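Local coordinates for protein cyclohexadienyl dehydratase (Synthetic construct, PDB 5JOS) that probably catalyses the dehydration and decarboxylation of prephenate to phenylpyruvate and of arogenate to phenylalanine, using a periplasmic binding protein scaffold, at residues S37-D40 / Q44-G47; F48-A53 / V64-T69; M75-L78 / K82-I85. All coordinates share one frame; numbering follows the deposited sequence.

Contact 1: S37-D40 / Q44-G47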
ATOM      1  N   SER A  37       4.854   9.068   0.872  1.00 32.03           N
ATOM      2  CA  SER A  37       5.612  10.137   0.274  1.00 33.82           C
ATOM      3  C   SER A  37       5.085  11.472   0.652  1.00 36.06           C
ATOM      4  O   SER A  37       4.068  11.911   0.134  1.00 38.22           O
ATOM      5  CB  SER A  37       5.534  10.026  -1.236  1.00 35.42           C
ATOM      6  OG  SER A  37       6.255  11.091  -1.875  1.00 37.05           O
ATOM      7  N   TYR A  38       5.818  12.166   1.499  1.00 40.98           N
ATOM      8  CA  TYR A  38       5.393  13.439   1.973  1.00 44.55           C
ATOM      9  C   TYR A  38       6.554  14.235   2.426  1.00 50.39           C
ATOM     10  O   TYR A  38       7.683  13.904   2.064  1.00 46.08           O
ATOM     11  CB  TYR A  38       4.322  13.311   3.042  1.00 48.84           C
ATOM     12  CG  TYR A  38       4.645  12.536   4.299  1.00 51.90           C
ATOM     13  CD1 TYR A  38       4.620  11.117   4.337  1.00 49.45           C
ATOM     14  CD2 TYR A  38       4.849  13.215   5.511  1.00 50.57           C
ATOM     15  CE1 TYR A  38       4.833  10.406   5.540  1.00 51.32           C
ATOM     16  CE2 TYR A  38       5.091  12.506   6.696  1.00 55.76           C
ATOM     17  CZ  TYR A  38       5.068  11.111   6.716  1.00 50.13           C
ATOM     18  OH  TYR A  38       5.301  10.508   7.926  1.00 56.85           O
ATOM     19  N   ARG A  39       6.300  15.317   3.164  1.00 63.02           N
ATOM     20  CA  ARG A  39       7.416  16.225   3.597  1.00 64.02           C
ATOM     21  C   ARG A  39       7.537  16.205   5.134  1.00 69.97           C
ATOM     22  O   ARG A  39       6.505  16.310   5.818  1.00 66.42           O
ATOM     23  CB  ARG A  39       7.247  17.698   3.129  1.00 63.55           C
ATOM     24  CG  ARG A  39       6.971  17.978   1.681  1.00 57.65           C
ATOM     25  CD  ARG A  39       7.991  17.273   0.840  1.00 63.59           C
ATOM     26  NE  ARG A  39       8.054  17.808  -0.527  1.00 67.70           N
ATOM     27  CZ  ARG A  39       9.167  18.235  -1.154  1.00 74.58           C
ATOM     28  NH1 ARG A  39      10.371  18.200  -0.566  1.00 79.66           N
ATOM     29  NH2 ARG A  39       9.089  18.706  -2.396  1.00 73.16           N
ATOM     30  N   ASP A  40       8.769  16.063   5.668  1.00 67.77           N
ATOM     31  CA  ASP A  40       9.036  16.260   7.112  1.00 69.66           C
ATOM     32  C   ASP A  40       9.045  17.783   7.453  1.00 75.34           C
ATOM     33  O   ASP A  40       8.955  18.607   6.513  1.00 72.34           O
ATOM     34  CB  ASP A  40      10.351  15.557   7.535  1.00 73.68           C
ATOM     35  CG  ASP A  40      11.649  16.207   6.926  1.00 75.17           C
ATOM     36  OD1 ASP A  40      11.653  17.416   6.522  1.00 68.17           O
ATOM     37  OD2 ASP A  40      12.668  15.458   6.872  1.00 70.54           O
ATOM     38  N   GLN A  44      11.918  18.177   3.497  1.00 72.03           N
ATOM     39  CA  GLN A  44      12.599  17.056   2.825  1.00 65.71           C
ATOM     40  C   GLN A  44      11.599  15.905   2.657  1.00 56.90           C
ATOM     41  O   GLN A  44      10.682  15.750   3.473  1.00 54.91           O
ATOM     42  CB  GLN A  44      13.678  16.496   3.733  1.00 69.55           C
ATOM     43  CG  GLN A  44      14.828  17.434   4.057  1.00 82.72           C
ATOM     44  CD  GLN A  44      15.337  18.118   2.809  1.00 85.22           C
ATOM     45  OE1 GLN A  44      15.158  19.324   2.641  1.00 87.69           O
ATOM     46  NE2 GLN A  44      15.927  17.341   1.898  1.00 84.57           N
ATOM     47  N   TYR A  45      11.892  14.992   1.740  1.00 50.70           N
ATOM     48  CA  TYR A  45      11.020  13.869   1.494  1.00 49.65           C
ATOM     49  C   TYR A  45      11.093  12.841   2.600  1.00 46.91           C
ATOM     50  O   TYR A  45      12.156  12.501   3.081  1.00 45.64           O
ATOM     51  CB  TYR A  45      11.360  13.172   0.188  1.00 47.40           C
ATOM     52  CG  TYR A  45      10.908  13.933  -0.998  1.00 46.97           C
ATOM     53  CD1 TYR A  45       9.568  13.965  -1.347  1.00 45.79           C
ATOM     54  CD2 TYR A  45      11.806  14.665  -1.775  1.00 48.94           C
ATOM     55  CE1 TYR A  45       9.125  14.701  -2.444  1.00 43.95           C
ATOM     56  CE2 TYR A  45      11.374  15.356  -2.909  1.00 50.73           C
ATOM     57  CZ  TYR A  45      10.019  15.364  -3.238  1.00 47.52           C
ATOM     58  OH  TYR A  45       9.580  16.045  -4.375  1.00 47.21           O
ATOM     59  N   THR A  46       9.937  12.348   2.999  1.00 45.12           N
ATOM     60  CA  THR A  46       9.854  11.337   4.024  1.00 43.01           C
ATOM     61  C   THR A  46       8.704  10.382   3.689  1.00 42.66           C
ATOM     62  O   THR A  46       7.760  10.753   2.965  1.00 40.49           O
ATOM     63  CB  THR A  46       9.761  11.978   5.415  1.00 46.41           C
ATOM     64  OG1 THR A  46       9.770  10.964   6.400  1.00 53.47           O
ATOM     65  CG2 THR A  46       8.479  12.789   5.663  1.00 50.23           C
ATOM     66  N   GLY A  47       8.830   9.149   4.180  1.00 37.14           N
ATOM     67  CA  GLY A  47       7.777   8.176   4.060  1.00 40.41           C
ATOM     68  C   GLY A  47       8.258   6.778   3.738  1.00 40.20           C
ATOM     69  O   GLY A  47       9.430   6.547   3.415  1.00 35.67           O
TER
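Tyr-38 and Thr-46 face each other as an antiparallel hydrogen-bonded pair, and the close packing of this contact is centred on them. Tyr-38 N donates to Thr-46 O at 2.8 Å, and Thr-46 N returns a bond to Tyr-38 O at 2.9 Å. On the same face of the ribbon the Thr-46 methyl covers one face of the Tyr-38 ring in a CH-pi contact, CG2 lying 3.8 Å from the ring centroid. The phenol is brought over this neighbour because its CG stands between the backbone N and the carbonyl carbon (chi1 59°). Trp-244 of helix 236-245 also touches both side chains. The other side is more exposed, with the Arg-39 guanidinium and Gln-44 side chain outward. There Arg-39 runs alongside Tyr-45, its guanidinium stacked flat on the ring in a cation-pi contact, CZ 3.9 Å from the centroid and the planes 14° apart. Toward the turn, Asp-40 N bonds Gln-44 O at 2.9 Å, and Asp-40 OD1 receives Gln-44 N from above its carboxylate plane while also accepting Asp-42 N. Such a two-stranded ribbon closed by a short turn is a beta hairpin, here leading through Gly-47, the N-cap, into helix 48-60.

Contact 2: F48-A53 / V64-T69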
ATOM      1  N   PHE A  48       7.297   5.866   3.754  1.00 34.44           N
ATOM      2  CA  PHE A  48       7.509   4.471   3.406  1.00 35.73           C
ATOM      3  C   PHE A  48       8.276   4.251   2.094  1.00 33.13           C
ATOM      4  O   PHE A  48       9.273   3.526   2.067  1.00 32.77           O
ATOM      5  CB  PHE A  48       6.107   3.823   3.354  1.00 37.00           C
ATOM      6  CG  PHE A  48       6.060   2.319   3.127  1.00 33.55           C
ATOM      7  CD1 PHE A  48       6.278   1.779   1.875  1.00 33.34           C
ATOM      8  CD2 PHE A  48       5.599   1.490   4.103  1.00 34.67           C
ATOM      9  CE1 PHE A  48       6.143   0.419   1.650  1.00 32.76           C
ATOM     10  CE2 PHE A  48       5.481   0.110   3.900  1.00 34.92           C
ATOM     11  CZ  PHE A  48       5.764  -0.420   2.673  1.00 35.35           C
ATOM     12  N   ASP A  49       7.801   4.841   0.987  1.00 32.78           N
ATOM     13  CA  ASP A  49       8.460   4.603  -0.269  1.00 30.21           C
ATOM     14  C   ASP A  49       9.699   5.486  -0.526  1.00 32.79           C
ATOM     15  O   ASP A  49      10.452   5.215  -1.497  1.00 31.40           O
ATOM     16  CB  ASP A  49       7.500   4.701  -1.418  1.00 28.86           C
ATOM     17  CG  ASP A  49       6.601   3.494  -1.511  1.00 31.75           C
ATOM     18  OD1 ASP A  49       7.049   2.348  -1.231  1.00 33.26           O
ATOM     19  OD2 ASP A  49       5.422   3.670  -1.919  1.00 31.29           O
ATOM     20  N   ILE A  50       9.926   6.464   0.356  1.00 31.65           N
ATOM     21  CA  ILE A  50      11.130   7.262   0.331  1.00 32.25           C
ATOM     22  C   ILE A  50      12.187   6.410   0.918  1.00 35.71           C
ATOM     23  O   ILE A  50      13.286   6.351   0.338  1.00 34.22           O
ATOM     24  CB  ILE A  50      10.978   8.559   1.078  1.00 33.52           C
ATOM     25  CG1 ILE A  50       9.810   9.355   0.554  1.00 32.09           C
ATOM     26  CG2 ILE A  50      12.277   9.389   1.111  1.00 40.15           C
ATOM     27  CD1 ILE A  50       9.852   9.765  -0.893  1.00 33.24           C
ATOM     28  N   ASP A  51      11.861   5.715   2.024  1.00 35.75           N
ATOM     29  CA  ASP A  51      12.764   4.752   2.558  1.00 37.16           C
ATOM     30  C   ASP A  51      13.075   3.655   1.497  1.00 36.16           C
ATOM     31  O   ASP A  51      14.218   3.182   1.368  1.00 37.15           O
ATOM     32  CB  ASP A  51      12.186   4.075   3.788  1.00 36.17           C
ATOM     33  CG  ASP A  51      12.187   4.928   4.998  1.00 39.84           C
ATOM     34  OD1 ASP A  51      12.641   6.089   4.940  1.00 40.47           O
ATOM     35  OD2 ASP A  51      11.812   4.385   6.079  1.00 38.26           O
ATOM     36  N   VAL A  52      12.057   3.115   0.847  1.00 33.49           N
ATOM     37  CA  VAL A  52      12.290   2.006  -0.130  1.00 31.19           C
ATOM     38  C   VAL A  52      13.144   2.515  -1.310  1.00 32.95           C
ATOM     39  O   VAL A  52      14.049   1.866  -1.747  1.00 31.76           O
ATOM     40  CB  VAL A  52      10.943   1.522  -0.707  1.00 32.38           C
ATOM     41  CG1 VAL A  52      11.102   0.493  -1.784  1.00 31.72           C
ATOM     42  CG2 VAL A  52      10.052   0.932   0.359  1.00 33.93           C
ATOM     43  N   ALA A  53      12.841   3.705  -1.805  1.00 33.62           N
ATOM     44  CA  ALA A  53      13.595   4.281  -2.885  1.00 33.37           C
ATOM     45  C   ALA A  53      15.074   4.314  -2.577  1.00 36.28           C
ATOM     46  O   ALA A  53      15.877   4.006  -3.420  1.00 38.45           O
ATOM     47  CB  ALA A  53      13.124   5.681  -3.174  1.00 31.70           C
ATOM     48  N   VAL A  64      20.191   8.293  -5.137  1.00 49.12           N
ATOM     49  CA  VAL A  64      18.772   8.515  -5.395  1.00 50.73           C
ATOM     50  C   VAL A  64      18.522   9.985  -5.746  1.00 50.55           C
ATOM     51  O   VAL A  64      19.077  10.864  -5.158  1.00 50.51           O
ATOM     52  CB  VAL A  64      17.903   8.019  -4.212  1.00 51.22           C
ATOM     53  CG1 VAL A  64      18.061   8.897  -2.997  1.00 56.96           C
ATOM     54  CG2 VAL A  64      16.480   7.966  -4.602  1.00 49.83           C
ATOM     55  N   GLU A  65      17.766  10.269  -6.776  1.00 45.51           N
ATOM     56  CA  GLU A  65      17.341  11.653  -6.996  1.00 47.21           C
ATOM     57  C   GLU A  65      15.816  11.649  -7.083  1.00 42.96           C
ATOM     58  O   GLU A  65      15.241  10.956  -7.921  1.00 45.22           O
ATOM     59  CB  GLU A  65      17.896  12.168  -8.307  1.00 51.83           C
ATOM     60  CG  GLU A  65      17.412  13.546  -8.674  1.00 56.15           C
ATOM     61  CD  GLU A  65      17.781  13.943 -10.096  1.00 63.92           C
ATOM     62  OE1 GLU A  65      18.765  13.439 -10.686  1.00 69.46           O
ATOM     63  OE2 GLU A  65      17.074  14.803 -10.627  1.00 74.01           O
ATOM     64  N   PHE A  66      15.174  12.366  -6.186  1.00 42.38           N
ATOM     65  CA  PHE A  66      13.742  12.475  -6.178  1.00 41.53           C
ATOM     66  C   PHE A  66      13.240  13.507  -7.189  1.00 43.82           C
ATOM     67  O   PHE A  66      13.640  14.638  -7.165  1.00 45.66           O
ATOM     68  CB  PHE A  66      13.293  12.803  -4.768  1.00 42.52           C
ATOM     69  CG  PHE A  66      13.432  11.637  -3.852  1.00 39.26           C
ATOM     70  CD1 PHE A  66      12.676  10.490  -4.054  1.00 39.58           C
ATOM     71  CD2 PHE A  66      14.396  11.625  -2.863  1.00 44.09           C
ATOM     72  CE1 PHE A  66      12.861   9.376  -3.261  1.00 38.01           C
ATOM     73  CE2 PHE A  66      14.550  10.522  -2.017  1.00 39.44           C
ATOM     74  CZ  PHE A  66      13.791   9.396  -2.237  1.00 41.46           C
ATOM     75  N   VAL A  67      12.358  13.118  -8.093  1.00 42.96           N
ATOM     76  CA  VAL A  67      11.863  14.070  -9.096  1.00 39.58           C
ATOM     77  C   VAL A  67      10.402  14.347  -8.762  1.00 40.16           C
ATOM     78  O   VAL A  67       9.617  13.420  -8.813  1.00 41.31           O
ATOM     79  CB  VAL A  67      12.061  13.483 -10.463  1.00 40.14           C
ATOM     80  CG1 VAL A  67      11.468  14.398 -11.582  1.00 44.01           C
ATOM     81  CG2 VAL A  67      13.547  13.285 -10.716  1.00 45.91           C
ATOM     82  N   PRO A  68      10.051  15.606  -8.356  1.00 42.85           N
ATOM     83  CA  PRO A  68       8.685  15.990  -8.050  1.00 43.94           C
ATOM     84  C   PRO A  68       7.777  15.652  -9.257  1.00 47.82           C
ATOM     85  O   PRO A  68       8.159  15.887 -10.387  1.00 47.87           O
ATOM     86  CB  PRO A  68       8.742  17.499  -7.857  1.00 47.91           C
ATOM     87  CG  PRO A  68      10.202  17.864  -7.676  1.00 51.22           C
ATOM     88  CD  PRO A  68      11.020  16.708  -8.171  1.00 46.68           C
ATOM     89  N   THR A  69       6.651  14.998  -9.010  1.00 43.75           N
ATOM     90  CA  THR A  69       5.613  14.868 -10.004  1.00 46.70           C
ATOM     91  C   THR A  69       4.284  15.071  -9.235  1.00 46.71           C
ATOM     92  O   THR A  69       4.286  15.236  -7.990  1.00 42.28           O
ATOM     93  CB  THR A  69       5.730  13.509 -10.750  1.00 41.45           C
ATOM     94  OG1 THR A  69       4.852  13.438 -11.886  1.00 42.27           O
ATOM     95  CG2 THR A  69       5.386  12.420  -9.880  1.00 42.44           C
TER
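Phe-66 meets Ile-50 and Ala-53 with the far end of its ring, and these three residues account for most of the surface that helix 48-60 and strand 63-68 bury here. One aromatic side chain bridges the gap between segment axes that approach to 10.2 Å. Phe-66 leaves the strand on the helix side, its CG anti to the carbonyl carbon, a rotation (chi1 -72°) that carries CZ and CE1 to the helix surface. Two branches of Ile-50 receive them. CG2, which stands anti to the backbone N, lies 3.7 Å from Phe-66 CZ, while CD1 at the end of the bent other branch comes to 3.8 Å from Phe-66 CE1. One helical turn further along, the single methyl of Ala-53 fits against the same part of the ring, its CB 3.7 Å from Phe-66 CE1. Val-64 joins at the margin, its CG2 4.2 Å from Ala-53 O. Within the strand itself, that same methyl also lies over one face of the Phe-66 ring, 3.9 Å above its plane and offset toward the rim. The contact is thus held by apolar side-chain packing, with no polar bond between the segments. Around it, Val-27 of the adjacent parallel strand 24-29 touches both Val-64 and Phe-66, and Tyr-45 of the hairpin meets the Phe-66 ring. Helix 236-245 packs on Phe-48 and Val-52, so helix 48-60 lies between it and the sheet, as the helix of a beta-alpha-beta crossover from strand 24-29 to strand 63-68.

Contact 3: M75-L78 / K82-I85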
ATOM      1  N   MET A  75       1.554  10.203 -15.291  1.00 46.96           N
ATOM      2  CA  MET A  75       1.662   9.260 -16.378  1.00 47.97           C
ATOM      3  C   MET A  75       2.432   9.919 -17.496  1.00 47.09           C
ATOM      4  O   MET A  75       3.261   9.246 -18.096  1.00 44.17           O
ATOM      5  CB  MET A  75       0.275   8.761 -16.881  1.00 51.36           C
ATOM      6  CG  MET A  75      -0.581   7.995 -15.834  1.00 56.87           C
ATOM      7  SD  MET A  75       0.505   6.745 -14.991  1.00 67.26           S
ATOM      8  CE  MET A  75       1.161   5.939 -16.521  1.00 66.77           C
ATOM      9  N   SER A  76       2.172  11.198 -17.775  1.00 47.04           N
ATOM     10  CA  SER A  76       2.884  11.827 -18.908  1.00 53.85           C
ATOM     11  C   SER A  76       4.343  12.088 -18.543  1.00 49.61           C
ATOM     12  O   SER A  76       5.203  11.894 -19.390  1.00 52.20           O
ATOM     13  CB  SER A  76       2.169  13.092 -19.439  1.00 57.16           C
ATOM     14  OG  SER A  76       2.069  13.972 -18.375  1.00 61.90           O
ATOM     15  N   ASP A  77       4.640  12.484 -17.299  1.00 47.47           N
ATOM     16  CA  ASP A  77       6.029  12.573 -16.847  1.00 46.86           C
ATOM     17  C   ASP A  77       6.755  11.251 -17.016  1.00 47.82           C
ATOM     18  O   ASP A  77       7.871  11.173 -17.546  1.00 48.69           O
ATOM     19  CB  ASP A  77       6.143  12.993 -15.387  1.00 46.07           C
ATOM     20  CG  ASP A  77       5.786  14.428 -15.194  1.00 48.74           C
ATOM     21  OD1 ASP A  77       5.599  15.129 -16.206  1.00 48.90           O
ATOM     22  OD2 ASP A  77       5.581  14.841 -14.050  1.00 53.39           O
ATOM     23  N   LEU A  78       6.103  10.180 -16.608  1.00 49.96           N
ATOM     24  CA  LEU A  78       6.730   8.880 -16.767  1.00 47.34           C
ATOM     25  C   LEU A  78       6.997   8.603 -18.247  1.00 50.96           C
ATOM     26  O   LEU A  78       8.071   8.158 -18.618  1.00 47.28           O
ATOM     27  CB  LEU A  78       5.840   7.785 -16.201  1.00 48.94           C
ATOM     28  CG  LEU A  78       6.418   6.357 -16.336  1.00 49.12           C
ATOM     29  CD1 LEU A  78       7.693   6.262 -15.539  1.00 48.20           C
ATOM     30  CD2 LEU A  78       5.498   5.256 -15.877  1.00 51.38           C
ATOM     31  N   LYS A  82      10.968  11.667 -17.468  1.00 51.63           N
ATOM     32  CA  LYS A  82      11.342  12.557 -16.348  1.00 49.72           C
ATOM     33  C   LYS A  82      12.007  11.822 -15.203  1.00 46.84           C
ATOM     34  O   LYS A  82      12.623  12.420 -14.366  1.00 46.94           O
ATOM     35  CB  LYS A  82      10.097  13.262 -15.792  1.00 55.62           C
ATOM     36  CG  LYS A  82       9.823  14.665 -16.287  1.00 64.83           C
ATOM     37  CD  LYS A  82       9.816  14.670 -17.793  1.00 72.78           C
ATOM     38  CE  LYS A  82      10.309  15.997 -18.370  1.00 85.05           C
ATOM     39  NZ  LYS A  82       9.400  17.116 -18.010  1.00 90.08           N
ATOM     40  N   PHE A  83      11.769  10.529 -15.064  1.00 43.66           N
ATOM     41  CA  PHE A  83      12.326   9.755 -13.966  1.00 42.18           C
ATOM     42  C   PHE A  83      12.304   8.309 -14.369  1.00 40.69           C
ATOM     43  O   PHE A  83      11.672   7.981 -15.350  1.00 37.86           O
ATOM     44  CB  PHE A  83      11.595   9.992 -12.632  1.00 42.30           C
ATOM     45  CG  PHE A  83      10.079  10.067 -12.758  1.00 42.04           C
ATOM     46  CD1 PHE A  83       9.346   8.931 -12.949  1.00 41.26           C
ATOM     47  CD2 PHE A  83       9.442  11.286 -12.737  1.00 41.30           C
ATOM     48  CE1 PHE A  83       7.954   8.995 -13.043  1.00 44.01           C
ATOM     49  CE2 PHE A  83       8.067  11.376 -12.806  1.00 45.28           C
ATOM     50  CZ  PHE A  83       7.327  10.229 -12.979  1.00 41.98           C
ATOM     51  N   ASP A  84      12.982   7.446 -13.635  1.00 39.22           N
ATOM     52  CA  ASP A  84      13.141   6.052 -14.061  1.00 39.74           C
ATOM     53  C   ASP A  84      12.054   5.169 -13.489  1.00 40.44           C
ATOM     54  O   ASP A  84      11.741   4.102 -14.022  1.00 37.77           O
ATOM     55  CB  ASP A  84      14.478   5.545 -13.534  1.00 45.77           C
ATOM     56  CG  ASP A  84      15.676   6.340 -14.099  1.00 47.21           C
ATOM     57  OD1 ASP A  84      15.764   6.411 -15.318  1.00 44.72           O
ATOM     58  OD2 ASP A  84      16.445   6.949 -13.338  1.00 45.79           O
ATOM     59  N   ILE A  85      11.472   5.599 -12.363  1.00 38.26           N
ATOM     60  CA  ILE A  85      10.519   4.783 -11.679  1.00 34.96           C
ATOM     61  C   ILE A  85       9.726   5.723 -10.772  1.00 34.93           C
ATOM     62  O   ILE A  85      10.272   6.717 -10.170  1.00 33.07           O
ATOM     63  CB  ILE A  85      11.222   3.711 -10.891  1.00 35.56           C
ATOM     64  CG1 ILE A  85      10.253   2.780 -10.162  1.00 33.45           C
ATOM     65  CG2 ILE A  85      12.133   4.325  -9.831  1.00 38.20           C
ATOM     66  CD1 ILE A  85      10.948   1.486  -9.650  1.00 30.93           C
TER
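This is a helix-to-loop contact within a beta-alpha-beta crossover: Asp-77 and Leu-78 of helix 74-79 pack against Lys-82 and Phe-83 just before the chain enters strand 85-86. Helix 74-79 follows strand 63-68, and the crossover leads to the far side of strand 24-29, in the parallel part of the sheet. Where the helix ends, a backbone bond joins residues five apart, Lys-82 N donating to Asp-77 O at 3.1 Å with an almost straight angle of 168° at the hydrogen. The Lys-82 chain, bent at several torsions, leads off on the exposed side across Asp-77; its NZ stays 4.7 Å from Asp-77 OD1, too far for a salt bridge. Asp-77 OD2 is instead held by the hydroxyls of Thr-69 and Thr-73, which probably fixes the carboxylate's rotation. On the buried side, the first torsion of Phe-83 turns the ring toward the helix (chi1 41°), where Asp-77 CB comes to 3.6 Å from Phe-83 CE2. On the CE1 side of the ring the Leu-78 and Phe-83 side chains cross at about a right angle, the methyl carbon Leu-78 CD1 resting 3.7 Å from Phe-83 CE1.

In the fold
Contacts 1 and 2 lie side by side, their centres about 9 Å apart, because the hairpin of contact 1 feeds directly into the helix of contact 2; Tyr-45 packs on both Ile-50 and Phe-66. Contacts 2 and 3 share no helix, but strand 63-68 leads on to helix 74-79, and Val-67 and Thr-69 touch Phe-83. Contact 1 runs from a buried Ser-37/Gly-47 end to an exposed Arg-39/Gln-44 end and relies on backbone bonds and a cation-pi stack. Contact 2, with no exposed touching residue, depends on apolar side-chain packing. Contact 3 sets exposed Lys-82 against buried Leu-78 and Phe-83, combining one backbone bond with a buried aromatic ring.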